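Local coordinates for protein chitosanase (Bacillus subtilis subsp. subtilis str. 168, PDB 7C6C) that hydrolyses internal beta-1,4 linkages between glucosamine units of partly acetylated chitosan, as a secreted family 46 glycoside hydrolase of the lysozyme clan, at residues L33-R37 / D199-W204; G42-F46 / Q110-N114; M140-V144 / F156-I160; R188-M193 / R205-V211. All blocks are in the same frame, centred on the assembly; numbering follows the deposited sequence.

Contact 1 of 4, residues L33-R37 / D199-W204; sequences LDDGR and DTRDEW
Arg37 reaches across to Thr200 and Trp204, tying the beta-hairpin loop 33-37, an Asx turn at Asp35, to the start of helix 201-205 in this lysozyme-clan fold. Asp35 is the nucleophile by similarity with related chitosanases. Its CG lies between the backbone N and the carbonyl carbon (chi1 62°), which folds the carboxylate back over its own loop: OD1 accepts from Arg37 N to close the Asx turn, and Asp35 OD2 forms a salt bridge with Arg37 NH1 at 2.9 Å. Both donors arrive from above the carboxylate plane, not within it. Extended from CG to NE, the chain of Arg37 carries its guanidinium to Thr200. Here Arg37 NH1 also gives a hydrogen bond to Thr200 OG1, 2.8 Å long with an N-H...O angle of 158°. Two acceptors in its own plane thus hold the guanidinium by one nitrogen and should fix its rotation. Arg37 NH2 lies 3.4 Å from Trp204 CZ2, the guanidinium and indole planes being only 17° apart. Pro195 and helix 177-193 pack against the indole as well. Farther along, the bent side chain of Glu203 brings its carboxylate beside Leu33. At the backbone level the loop and the 3-10 turn ahead of the helix come close enough for a CA-H...O contact, with Asp35 CA 3.3 Å from Asp199 O.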
loop_
_atom_site.group_PDB
_atom_site.type_symbol
_atom_site.label_atom_id
_atom_site.label_comp_id
_atom_site.label_asym_id
_atom_site.label_seq_id
_atom_site.Cartn_x
_atom_site.Cartn_y
_atom_site.Cartn_z
ATOM N N LEU A 33 2.711 10.479 -10.568
ATOM C CA LEU A 33 4.081 10.158 -10.183
ATOM C C LEU A 33 4.966 9.791 -11.362
ATOM O O LEU A 33 6.159 9.541 -11.165
ATOM C CB LEU A 33 4.097 9.039 -9.144
ATOM C CG LEU A 33 3.351 9.403 -7.860
ATOM C CD1 LEU A 33 3.348 8.238 -6.892
ATOM C CD2 LEU A 33 3.933 10.660 -7.205
ATOM N N ASP A 34 4.422 9.759 -12.577
ATOM C CA ASP A 34 5.175 9.336 -13.758
ATOM C C ASP A 34 5.764 7.943 -13.578
ATOM O O ASP A 34 6.885 7.653 -14.001
ATOM C CB ASP A 34 6.221 10.365 -14.182
ATOM C CG ASP A 34 5.583 11.608 -14.745
ATOM O OD1 ASP A 34 4.896 11.499 -15.785
ATOM O OD2 ASP A 34 5.723 12.677 -14.120
ATOM N N ASP A 35 4.977 7.069 -12.954
ATOM C CA ASP A 35 5.344 5.684 -12.715
ATOM C C ASP A 35 4.530 4.739 -13.582
ATOM O O ASP A 35 4.433 3.545 -13.272
ATOM C CB ASP A 35 5.168 5.338 -11.237
ATOM C CG ASP A 35 3.727 5.477 -10.770
ATOM O OD1 ASP A 35 2.899 6.069 -11.500
ATOM O OD2 ASP A 35 3.436 4.977 -9.667
ATOM N N GLY A 36 3.923 5.265 -14.648
ATOM C CA GLY A 36 3.084 4.484 -15.520
ATOM C C GLY A 36 1.689 4.240 -15.001
ATOM O O GLY A 36 0.887 3.614 -15.705
ATOM N N ARG A 37 1.362 4.714 -13.801
ATOM C CA ARG A 37 0.100 4.353 -13.166
ATOM C C ARG A 37 -0.957 5.446 -13.254
ATOM O O ARG A 37 -2.032 5.300 -12.665
ATOM C CB ARG A 37 0.327 3.891 -11.724
ATOM C CG ARG A 37 1.252 2.681 -11.644
ATOM C CD ARG A 37 1.276 2.097 -10.244
ATOM N NE ARG A 37 2.129 0.914 -10.162
ATOM C CZ ARG A 37 3.421 0.946 -9.852
ATOM N NH1 ARG A 37 4.016 2.101 -9.591
ATOM N NH2 ARG A 37 4.114 -0.183 -9.804
ATOM N N ASP A 199 8.670 1.081 -15.595
ATOM C CA ASP A 199 7.939 2.334 -15.418
ATOM C C ASP A 199 8.095 2.873 -14.001
ATOM O O ASP A 199 8.041 4.091 -13.786
ATOM C CB ASP A 199 6.435 2.126 -15.667
ATOM C CG ASP A 199 6.084 1.849 -17.121
ATOM O OD1 ASP A 199 6.916 2.116 -18.013
ATOM O OD2 ASP A 199 4.937 1.389 -17.368
ATOM N N THR A 200 8.260 1.988 -13.020
ATOM C CA THR A 200 8.172 2.353 -11.613
ATOM C C THR A 200 9.536 2.461 -10.930
ATOM O O THR A 200 9.597 2.630 -9.708
ATOM C CB THR A 200 7.250 1.372 -10.872
ATOM O OG1 THR A 200 6.852 1.942 -9.618
ATOM C CG2 THR A 200 7.934 0.022 -10.627
ATOM N N ARG A 201 10.618 2.345 -11.691
ATOM C CA ARG A 201 11.965 2.393 -11.125
ATOM C C ARG A 201 12.277 3.634 -10.318
ATOM O O ARG A 201 12.720 3.544 -9.182
ATOM C CB ARG A 201 13.010 2.309 -12.232
ATOM C CG ARG A 201 13.197 0.943 -12.836
ATOM C CD ARG A 201 13.979 1.095 -14.131
ATOM N NE ARG A 201 14.601 -0.145 -14.563
ATOM C CZ ARG A 201 15.144 -0.322 -15.759
ATOM N NH1 ARG A 201 15.693 -1.488 -16.067
ATOM N NH2 ARG A 201 15.129 0.663 -16.647
ATOM N N ASP A 202 12.065 4.795 -10.918
ATOM C CA ASP A 202 12.398 6.050 -10.244
ATOM C C ASP A 202 11.654 6.178 -8.923
ATOM O O ASP A 202 12.248 6.498 -7.886
ATOM C CB ASP A 202 12.052 7.246 -11.136
ATOM C CG ASP A 202 13.093 7.523 -12.200
ATOM O OD1 ASP A 202 14.128 6.826 -12.252
ATOM O OD2 ASP A 202 12.861 8.455 -12.999
ATOM N N GLU A 203 10.344 5.937 -8.941
ATOM C CA GLU A 203 9.556 6.104 -7.730
ATOM C C GLU A 203 9.920 5.062 -6.682
ATOM O O GLU A 203 10.046 5.384 -5.494
ATOM C CB GLU A 203 8.066 6.056 -8.070
ATOM C CG GLU A 203 7.158 6.364 -6.889
ATOM C CD GLU A 203 7.248 7.814 -6.421
ATOM O OE1 GLU A 203 7.689 8.685 -7.199
ATOM O OE2 GLU A 203 6.888 8.078 -5.255
ATOM N N TRP A 204 10.123 3.812 -7.099
ATOM C CA TRP A 204 10.354 2.759 -6.118
ATOM C C TRP A 204 11.743 2.862 -5.501
ATOM O O TRP A 204 11.918 2.592 -4.309
ATOM C CB TRP A 204 10.108 1.389 -6.739
ATOM C CG TRP A 204 8.656 1.034 -6.765
ATOM C CD1 TRP A 204 7.597 1.871 -6.530
ATOM C CD2 TRP A 204 8.104 -0.258 -7.009
ATOM N NE1 TRP A 204 6.419 1.171 -6.624
ATOM C CE2 TRP A 204 6.705 -0.140 -6.913
ATOM C CE3 TRP A 204 8.663 -1.510 -7.300
ATOM C CZ2 TRP A 204 5.852 -1.225 -7.101
ATOM C CZ3 TRP A 204 7.819 -2.585 -7.475
ATOM C CH2 TRP A 204 6.425 -2.436 -7.389
#

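Contact 2 of 4, residues G42-F46 / Q110-N114; sequences GRAGF and QDKVN
Gln110 receives the backbone of Arg43 on its side-chain oxygen, fastening the type I turn Gly42-Gly45, which links strands 39-41 and 46-47 of the small antiparallel sheet, to the long helix 104-128. The bond from Arg43 N to Gln110 OE1 is 2.9 Å long and nearly straight, and it runs close to the line of the amide C=O. The same oxygen sits at the edge of the Phe46 ring, 3.5 Å from CE2, while Gln110 NE2 is held by Tyr27 O; with both ends engaged, the amide's orientation is set.

One residue on, Asp111 meets the end of Arg43. Asp111 OD1 forms a salt bridge with Arg43 NH1 at 2.9 Å, lying in the guanidinium plane while the donor comes from above the carboxylate; Tyr27 OH is a second partner of this oxygen. The bend of Arg43 at chi3 (-68°) turns the guanidinium toward Asp111 and Asn114; its NH2 also pairs with Glu12 of helix 5-20.

Val113 supplies the apolar part, its CG1 lying 3.7 Å from Phe46 CE1. Asn114 closes the segment with its amide stacked over one face of the Arg43 guanidinium, the planes 16° apart. Here ND2 and NH2 are both donors and do not bond each other; ND2 instead turns to Tyr141 OH. A water links the two side chains, accepting from Arg43 NE and donating to Asn114 OD1, both at 2.8 Å.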
loop_
_atom_site.group_PDB
_atom_site.type_symbol
_atom_site.label_atom_id
_atom_site.label_comp_id
_atom_site.label_asym_id
_atom_site.label_seq_id
_atom_site.Cartn_x
_atom_site.Cartn_y
_atom_site.Cartn_z
ATOM N N GLY A 42 -5.504 9.137 -2.847
ATOM C CA GLY A 42 -6.104 8.704 -1.599
ATOM C C GLY A 42 -5.219 7.840 -0.713
ATOM O O GLY A 42 -3.996 7.761 -0.870
ATOM N N ARG A 43 -5.880 7.173 0.239
ATOM C CA ARG A 43 -5.160 6.566 1.359
ATOM C C ARG A 43 -4.226 5.454 0.914
ATOM O O ARG A 43 -3.170 5.259 1.519
ATOM C CB ARG A 43 -6.134 6.061 2.431
ATOM C CG ARG A 43 -7.117 4.988 1.978
ATOM C CD ARG A 43 -7.774 4.271 3.150
ATOM N NE ARG A 43 -6.792 3.475 3.872
ATOM C CZ ARG A 43 -6.988 2.961 5.082
ATOM N NH1 ARG A 43 -8.146 3.144 5.702
ATOM N NH2 ARG A 43 -6.027 2.267 5.677
ATOM N N ALA A 44 -4.605 4.695 -0.108
ATOM C CA ALA A 44 -3.829 3.547 -0.542
ATOM C C ALA A 44 -2.999 3.832 -1.780
ATOM O O ALA A 44 -2.405 2.905 -2.339
ATOM C CB ALA A 44 -4.747 2.354 -0.796
ATOM N N GLY A 45 -2.959 5.078 -2.237
ATOM C CA GLY A 45 -2.378 5.305 -3.546
ATOM C C GLY A 45 -3.097 4.517 -4.618
ATOM O O GLY A 45 -2.454 3.873 -5.456
ATOM N N PHE A 46 -4.429 4.523 -4.581
ATOM C CA PHE A 46 -5.213 3.916 -5.649
ATOM C C PHE A 46 -4.857 4.590 -6.972
ATOM O O PHE A 46 -4.817 5.818 -7.052
ATOM C CB PHE A 46 -6.703 4.158 -5.389
ATOM C CG PHE A 46 -7.203 3.773 -4.006
ATOM C CD1 PHE A 46 -7.525 2.459 -3.700
ATOM C CD2 PHE A 46 -7.461 4.757 -3.050
ATOM C CE1 PHE A 46 -8.040 2.132 -2.460
ATOM C CE2 PHE A 46 -7.979 4.422 -1.815
ATOM C CZ PHE A 46 -8.267 3.110 -1.522
ATOM N N GLN A 110 -13.238 4.739 0.213
ATOM C CA GLN A 110 -11.820 4.390 0.212
ATOM C C GLN A 110 -11.508 3.299 1.230
ATOM O O GLN A 110 -10.725 2.385 0.947
ATOM C CB GLN A 110 -10.966 5.622 0.484
ATOM C CG GLN A 110 -10.946 6.631 -0.647
ATOM C CD GLN A 110 -9.894 7.689 -0.434
ATOM O OE1 GLN A 110 -8.755 7.376 -0.090
ATOM N NE2 GLN A 110 -10.266 8.951 -0.619
ATOM N N ASP A 111 -12.086 3.388 2.428
ATOM C CA ASP A 111 -11.835 2.362 3.436
ATOM C C ASP A 111 -12.331 1.003 2.961
ATOM O O ASP A 111 -11.686 -0.022 3.205
ATOM C CB ASP A 111 -12.522 2.723 4.754
ATOM C CG ASP A 111 -11.885 3.900 5.461
ATOM O OD1 ASP A 111 -10.745 4.275 5.121
ATOM O OD2 ASP A 111 -12.535 4.435 6.387
ATOM N N LYS A 112 -13.485 0.974 2.292
ATOM C CA LYS A 112 -14.031 -0.297 1.829
ATOM C C LYS A 112 -13.143 -0.920 0.758
ATOM O O LYS A 112 -12.844 -2.117 0.810
ATOM C CB LYS A 112 -15.454 -0.102 1.310
ATOM C CG LYS A 112 -16.043 -1.371 0.741
ATOM C CD LYS A 112 -17.532 -1.233 0.424
ATOM C CE LYS A 112 -17.867 -1.759 -0.975
ATOM N NZ LYS A 112 -19.263 -2.253 -1.078
ATOM N N VAL A 113 -12.716 -0.128 -0.227
ATOM C CA VAL A 113 -11.853 -0.666 -1.275
ATOM C C VAL A 113 -10.507 -1.084 -0.694
ATOM O O VAL A 113 -9.971 -2.145 -1.033
ATOM C CB VAL A 113 -11.724 0.337 -2.437
ATOM C CG1 VAL A 113 -10.778 -0.185 -3.502
ATOM C CG2 VAL A 113 -13.093 0.585 -3.035
ATOM N N ASN A 114 -9.949 -0.273 0.212
ATOM C CA ASN A 114 -8.703 -0.657 0.866
ATOM C C ASN A 114 -8.851 -1.980 1.599
ATOM O O ASN A 114 -7.954 -2.830 1.555
ATOM C CB ASN A 114 -8.263 0.426 1.841
ATOM C CG ASN A 114 -7.014 0.033 2.588
ATOM O OD1 ASN A 114 -5.932 -0.016 2.004
ATOM N ND2 ASN A 114 -7.151 -0.284 3.875
HETATM O O HOH W 1 -4.580 2.340 2.500
#

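Contact 3 of 4, residues M140-V144 / F156-I160; sequences MYDTV and FYALI
Phe156 pushes its ring into the side of helix 134-147 and forms the centre of a buried helix-helix contact, the two segments crossing obliquely with 130° between their N-to-C directions and their short axes 10.3 Å apart. Val144 lies over one face of the ring: its CB is 4.0 Å from the Phe156 centroid and 21° off the normal, a CH-pi contact, and Val144 CG2 approaches Phe156 CD2 to 3.6 Å. Met140 comes from the edge instead, a Met-aromatic contact with Met140 SD 5.1 Å from the centroid of the Phe156 ring. Its chain bends at chi2 and chi3, which brings the sulfur round beside Phe156 CE1. Thr143 CG2 touches Phe156 CD1 and, at 3.8 Å, Leu159 CD1.

What holds the ring is partly its own helix. CG stands anti to the backbone N (chi1 177°), directing the phenyl group at helix 134-147, and Ile160 CD1 covers the face opposite Val144, leaving the ring clasped between two aliphatic side chains. Thr143 presents its methyl to the contact while OG1 is bonded to Val139 O within its own helix. Beyond this shell, helix 104-128 packs against Val144 through Tyr118 and Ala122, and Phe184 of helix 177-193 touches both Met140 and Thr143. At the far end of the ring, Phe156 CZ rests 3.8 Å from Met140 CB.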
loop_
_atom_site.group_PDB
_atom_site.type_symbol
_atom_site.label_atom_id
_atom_site.label_comp_id
_atom_site.label_asym_id
_atom_site.label_seq_id
_atom_site.Cartn_x
_atom_site.Cartn_y
_atom_site.Cartn_z
ATOM N N MET A 140 3.411 -7.083 5.567
ATOM C CA MET A 140 2.634 -7.592 4.437
ATOM C C MET A 140 1.616 -6.567 3.959
ATOM O O MET A 140 1.436 -6.376 2.750
ATOM C CB MET A 140 1.916 -8.895 4.808
ATOM C CG MET A 140 2.816 -10.053 5.218
ATOM S SD MET A 140 4.091 -10.518 4.028
ATOM C CE MET A 140 5.549 -9.911 4.883
ATOM N N TYR A 141 0.939 -5.906 4.901
ATOM C CA TYR A 141 -0.068 -4.902 4.570
ATOM C C TYR A 141 0.552 -3.755 3.775
ATOM O O TYR A 141 0.035 -3.359 2.722
ATOM C CB TYR A 141 -0.668 -4.417 5.892
ATOM C CG TYR A 141 -1.890 -3.522 5.875
ATOM C CD1 TYR A 141 -2.621 -3.271 4.718
ATOM C CD2 TYR A 141 -2.319 -2.929 7.058
ATOM C CE1 TYR A 141 -3.741 -2.450 4.747
ATOM C CE2 TYR A 141 -3.424 -2.117 7.098
ATOM C CZ TYR A 141 -4.132 -1.877 5.940
ATOM O OH TYR A 141 -5.248 -1.073 5.974
ATOM N N ASP A 142 1.678 -3.220 4.253
ATOM C CA ASP A 142 2.348 -2.152 3.520
ATOM C C ASP A 142 2.801 -2.633 2.147
ATOM O O ASP A 142 2.720 -1.892 1.158
ATOM C CB ASP A 142 3.550 -1.639 4.307
ATOM C CG ASP A 142 4.198 -0.458 3.632
ATOM O OD1 ASP A 142 3.559 0.611 3.597
ATOM O OD2 ASP A 142 5.325 -0.605 3.111
ATOM N N THR A 143 3.281 -3.877 2.069
ATOM C CA THR A 143 3.798 -4.399 0.809
ATOM C C THR A 143 2.705 -4.477 -0.247
ATOM O O THR A 143 2.912 -4.072 -1.396
ATOM C CB THR A 143 4.433 -5.776 1.024
ATOM O OG1 THR A 143 5.523 -5.658 1.944
ATOM C CG2 THR A 143 4.969 -6.339 -0.289
ATOM N N VAL A 144 1.530 -4.995 0.115
ATOM C CA VAL A 144 0.493 -5.132 -0.904
ATOM C C VAL A 144 0.016 -3.767 -1.383
ATOM O O VAL A 144 -0.333 -3.602 -2.557
ATOM C CB VAL A 144 -0.649 -6.064 -0.444
ATOM C CG1 VAL A 144 -1.547 -5.386 0.576
ATOM C CG2 VAL A 144 -1.474 -6.533 -1.639
ATOM N N PHE A 156 3.016 -8.606 -4.538
ATOM C CA PHE A 156 3.002 -9.089 -3.160
ATOM C C PHE A 156 3.317 -10.581 -3.075
ATOM O O PHE A 156 4.238 -10.995 -2.357
ATOM C CB PHE A 156 1.604 -8.779 -2.618
ATOM C CG PHE A 156 1.325 -9.250 -1.220
ATOM C CD1 PHE A 156 2.264 -9.156 -0.199
ATOM C CD2 PHE A 156 0.062 -9.744 -0.921
ATOM C CE1 PHE A 156 1.940 -9.569 1.086
ATOM C CE2 PHE A 156 -0.266 -10.154 0.352
ATOM C CZ PHE A 156 0.672 -10.066 1.359
ATOM N N TYR A 157 2.558 -11.409 -3.795
ATOM C CA TYR A 157 2.762 -12.849 -3.672
ATOM C C TYR A 157 4.066 -13.298 -4.324
ATOM O O TYR A 157 4.680 -14.264 -3.860
ATOM C CB TYR A 157 1.549 -13.619 -4.200
ATOM C CG TYR A 157 1.578 -15.102 -3.890
ATOM C CD1 TYR A 157 1.863 -15.564 -2.609
ATOM C CD2 TYR A 157 1.313 -16.042 -4.880
ATOM C CE1 TYR A 157 1.895 -16.917 -2.327
ATOM C CE2 TYR A 157 1.342 -17.395 -4.608
ATOM C CZ TYR A 157 1.630 -17.826 -3.330
ATOM O OH TYR A 157 1.661 -19.171 -3.050
ATOM N N ALA A 158 4.514 -12.610 -5.380
ATOM C CA ALA A 158 5.831 -12.912 -5.938
ATOM C C ALA A 158 6.925 -12.706 -4.897
ATOM O O ALA A 158 7.862 -13.506 -4.796
ATOM C CB ALA A 158 6.099 -12.052 -7.171
ATOM N N LEU A 159 6.812 -11.643 -4.100
ATOM C CA LEU A 159 7.796 -11.407 -3.046
ATOM C C LEU A 159 7.723 -12.482 -1.968
ATOM O O LEU A 159 8.761 -12.934 -1.469
ATOM C CB LEU A 159 7.596 -10.023 -2.432
ATOM C CG LEU A 159 7.757 -8.839 -3.389
ATOM C CD1 LEU A 159 7.665 -7.541 -2.628
ATOM C CD2 LEU A 159 9.058 -8.909 -4.178
ATOM N N ILE A 160 6.511 -12.893 -1.583
ATOM C CA ILE A 160 6.363 -13.966 -0.600
ATOM C C ILE A 160 7.030 -15.238 -1.101
ATOM O O ILE A 160 7.798 -15.886 -0.380
ATOM C CB ILE A 160 4.878 -14.197 -0.261
ATOM C CG1 ILE A 160 4.309 -13.038 0.555
ATOM C CG2 ILE A 160 4.694 -15.517 0.487
ATOM C CD1 ILE A 160 2.813 -13.123 0.745
#

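Contact 4 of 4, residues R188-M193 / R205-V211; sequences RYDDLM and RESVARV. With LMR ((2S)-2-hydroxybutanedioic acid), chain B.
The end of helix 177-193 packs against the type I turn Arg205-Val208, which leads into helix 209-219, with Met193 CA and Arg205 CA 5.0 Å apart. Val208 is the apolar wedge here. With CG1 anti to the carbonyl carbon (chi1 -63°), that methyl enters between Leu192 CB and Met193 SD, Val208 CG1 lying 3.6 Å from the sulfur, while CB touches Tyr189 CE1. Val211 continues the apolar line one turn on, its CG2 4.0 Å from Leu192 CD1.

Arg188 NH2 and Arg210 NE, both donors, come close without bonding each other, the guanidinium planes 49° apart. Arg188 NH2 bonds Gln146 OE1, and Asp142 bridges both arginines by salt bridges. Arg210 also pairs with Glu19, which places this contact next to the probable catalytic acid. Ala209 CB lies 3.6 Å from O4B of the bound malate, whose hydrogen bonds come from Ser233, Asn234 and Glu235. Arg205, its chain extended, ties down the C-terminal end of helix 177-193: NH1, also bonded to Asn194 OD1, gives a weak bond to Met193 O, and Arg205 NE donates to Met193 O in a short bond of 2.6 Å.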
loop_
_atom_site.group_PDB
_atom_site.type_symbol
_atom_site.label_atom_id
_atom_site.label_comp_id
_atom_site.label_asym_id
_atom_site.label_seq_id
_atom_site.Cartn_x
_atom_site.Cartn_y
_atom_site.Cartn_z
ATOM N N ARG A 188 12.208 -7.552 -0.653
ATOM C CA ARG A 188 11.467 -6.358 -1.042
ATOM C C ARG A 188 12.406 -5.220 -1.419
ATOM O O ARG A 188 12.170 -4.522 -2.409
ATOM C CB ARG A 188 10.509 -5.937 0.071
ATOM C CG ARG A 188 9.652 -4.758 -0.330
ATOM C CD ARG A 188 8.568 -4.459 0.685
ATOM N NE ARG A 188 7.762 -3.335 0.231
ATOM C CZ ARG A 188 6.980 -2.602 1.016
ATOM N NH1 ARG A 188 6.883 -2.885 2.312
ATOM N NH2 ARG A 188 6.301 -1.582 0.498
ATOM N N TYR A 189 13.474 -5.017 -0.642
ATOM C CA TYR A 189 14.462 -4.001 -0.993
ATOM C C TYR A 189 14.992 -4.224 -2.403
ATOM O O TYR A 189 15.072 -3.289 -3.208
ATOM C CB TYR A 189 15.615 -4.025 0.012
ATOM C CG TYR A 189 16.720 -3.051 -0.322
ATOM C CD1 TYR A 189 16.677 -1.742 0.136
ATOM C CD2 TYR A 189 17.802 -3.434 -1.108
ATOM C CE1 TYR A 189 17.679 -0.843 -0.169
ATOM C CE2 TYR A 189 18.808 -2.540 -1.421
ATOM C CZ TYR A 189 18.741 -1.247 -0.946
ATOM O OH TYR A 189 19.734 -0.343 -1.247
ATOM N N ASP A 190 15.371 -5.465 -2.712
ATOM C CA ASP A 190 15.904 -5.768 -4.036
ATOM C C ASP A 190 14.877 -5.473 -5.118
ATOM O O ASP A 190 15.222 -4.977 -6.196
ATOM C CB ASP A 190 16.337 -7.231 -4.101
ATOM C CG ASP A 190 17.577 -7.514 -3.276
ATOM O OD1 ASP A 190 18.305 -6.559 -2.931
ATOM O OD2 ASP A 190 17.827 -8.701 -2.983
ATOM N N ASP A 191 13.607 -5.763 -4.847
ATOM C CA ASP A 191 12.577 -5.516 -5.848
ATOM C C ASP A 191 12.346 -4.024 -6.060
ATOM O O ASP A 191 12.117 -3.582 -7.192
ATOM C CB ASP A 191 11.278 -6.208 -5.447
ATOM C CG ASP A 191 10.250 -6.161 -6.543
ATOM O OD1 ASP A 191 10.540 -6.748 -7.602
ATOM O OD2 ASP A 191 9.184 -5.538 -6.362
ATOM N N LEU A 192 12.402 -3.236 -4.984
ATOM C CA LEU A 192 12.225 -1.792 -5.110
ATOM C C LEU A 192 13.386 -1.157 -5.861
ATOM O O LEU A 192 13.193 -0.173 -6.583
ATOM C CB LEU A 192 12.068 -1.153 -3.730
ATOM C CG LEU A 192 10.777 -1.496 -2.987
ATOM C CD1 LEU A 192 10.848 -0.969 -1.563
ATOM C CD2 LEU A 192 9.560 -0.949 -3.727
ATOM N N MET A 193 14.592 -1.707 -5.707
ATOM C CA MET A 193 15.765 -1.153 -6.373
ATOM C C MET A 193 15.819 -1.523 -7.846
ATOM O O MET A 193 16.316 -0.738 -8.655
ATOM C CB MET A 193 17.034 -1.623 -5.656
ATOM C CG MET A 193 17.181 -0.969 -4.294
ATOM S SD MET A 193 17.452 0.812 -4.355
ATOM C CE MET A 193 19.189 0.871 -4.792
ATOM N N ARG A 205 12.720 3.305 -6.280
ATOM C CA ARG A 205 14.068 3.469 -5.752
ATOM C C ARG A 205 14.067 4.523 -4.643
ATOM O O ARG A 205 14.803 4.408 -3.674
ATOM C CB ARG A 205 15.060 3.820 -6.871
ATOM C CG ARG A 205 15.563 2.590 -7.614
ATOM C CD ARG A 205 16.344 2.906 -8.889
ATOM N NE ARG A 205 16.570 1.679 -9.656
ATOM C CZ ARG A 205 16.741 1.616 -10.975
ATOM N NH1 ARG A 205 16.931 0.442 -11.558
ATOM N NH2 ARG A 205 16.739 2.714 -11.715
ATOM N N GLU A 206 13.220 5.538 -4.783
ATOM C CA GLU A 206 13.107 6.586 -3.780
ATOM C C GLU A 206 12.305 6.157 -2.561
ATOM O O GLU A 206 12.210 6.934 -1.607
ATOM C CB GLU A 206 12.482 7.842 -4.398
ATOM C CG GLU A 206 13.502 8.851 -4.896
ATOM C CD GLU A 206 14.389 9.376 -3.779
ATOM O OE1 GLU A 206 15.560 8.950 -3.700
ATOM O OE2 GLU A 206 13.914 10.211 -2.977
ATOM N N SER A 207 11.736 4.952 -2.569
ATOM C CA SER A 207 10.880 4.468 -1.495
ATOM C C SER A 207 11.555 3.426 -0.615
ATOM O O SER A 207 10.931 2.958 0.343
ATOM C CB SER A 207 9.597 3.866 -2.076
ATOM O OG SER A 207 9.836 2.564 -2.576
ATOM N N VAL A 208 12.805 3.050 -0.907
ATOM C CA VAL A 208 13.437 1.942 -0.199
ATOM C C VAL A 208 13.574 2.206 1.290
ATOM O O VAL A 208 13.690 1.257 2.069
ATOM C CB VAL A 208 14.801 1.557 -0.820
ATOM C CG1 VAL A 208 14.613 1.058 -2.236
ATOM C CG2 VAL A 208 15.770 2.737 -0.772
ATOM N N ALA A 209 13.562 3.473 1.711
ATOM C CA ALA A 209 13.705 3.772 3.132
ATOM C C ALA A 209 12.623 3.103 3.971
ATOM O O ALA A 209 12.850 2.837 5.154
ATOM C CB ALA A 209 13.715 5.281 3.374
ATOM N N ARG A 210 11.446 2.830 3.396
ATOM C CA ARG A 210 10.401 2.179 4.184
ATOM C C ARG A 210 10.838 0.804 4.660
ATOM O O ARG A 210 10.453 0.374 5.755
ATOM C CB ARG A 210 9.077 2.131 3.412
ATOM C CG ARG A 210 9.031 1.169 2.235
ATOM C CD ARG A 210 8.071 1.668 1.168
ATOM N NE ARG A 210 6.670 1.560 1.569
ATOM C CZ ARG A 210 5.681 2.176 0.926
ATOM N NH1 ARG A 210 5.961 2.975 -0.096
ATOM N NH2 ARG A 210 4.422 2.006 1.301
ATOM N N VAL A 211 11.661 0.112 3.868
ATOM C CA VAL A 211 12.184 -1.182 4.300
ATOM C C VAL A 211 13.031 -1.020 5.557
ATOM O O VAL A 211 12.914 -1.803 6.509
ATOM C CB VAL A 211 12.963 -1.864 3.159
ATOM C CG1 VAL A 211 13.662 -3.111 3.681
ATOM C CG2 VAL A 211 12.026 -2.217 2.017
HETATM C C1 LMR B . 18.476 6.067 8.023
HETATM O O1A LMR B . 17.693 6.954 8.420
HETATM O O1B LMR B . 19.224 5.430 8.795
HETATM C C2 LMR B . 18.540 5.751 6.557
HETATM O O2 LMR B . 19.666 4.896 6.324
HETATM C C3 LMR B . 17.266 5.044 6.096
HETATM C C4 LMR B . 16.096 6.004 6.029
HETATM O O4A LMR B . 16.208 7.032 5.323
HETATM O O4B LMR B . 15.055 5.735 6.673
#

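In the fold
Contacts 2, 3 and 4 follow one another along the chain, and contact 1 spans contacts 2 and 3 while interlocking with contact 4. Contacts 1 and 2 both start from loops of the three-stranded sheet, yet their centres are 19 Å apart and the two contacts do not touch. Contact 2 meets contact 3 through Asn114 and Tyr141, joining helices 104-128 and 134-147. Contacts 3 and 4, with centres 13 Å apart, are joined by Asp142 and its two arginines. Trp204 of contact 1 packs on Asp191 and Leu192 of contact 4. The hairpin loop carrying the probable nucleophile is thus anchored to the helical body that holds the arginine paired with Glu19.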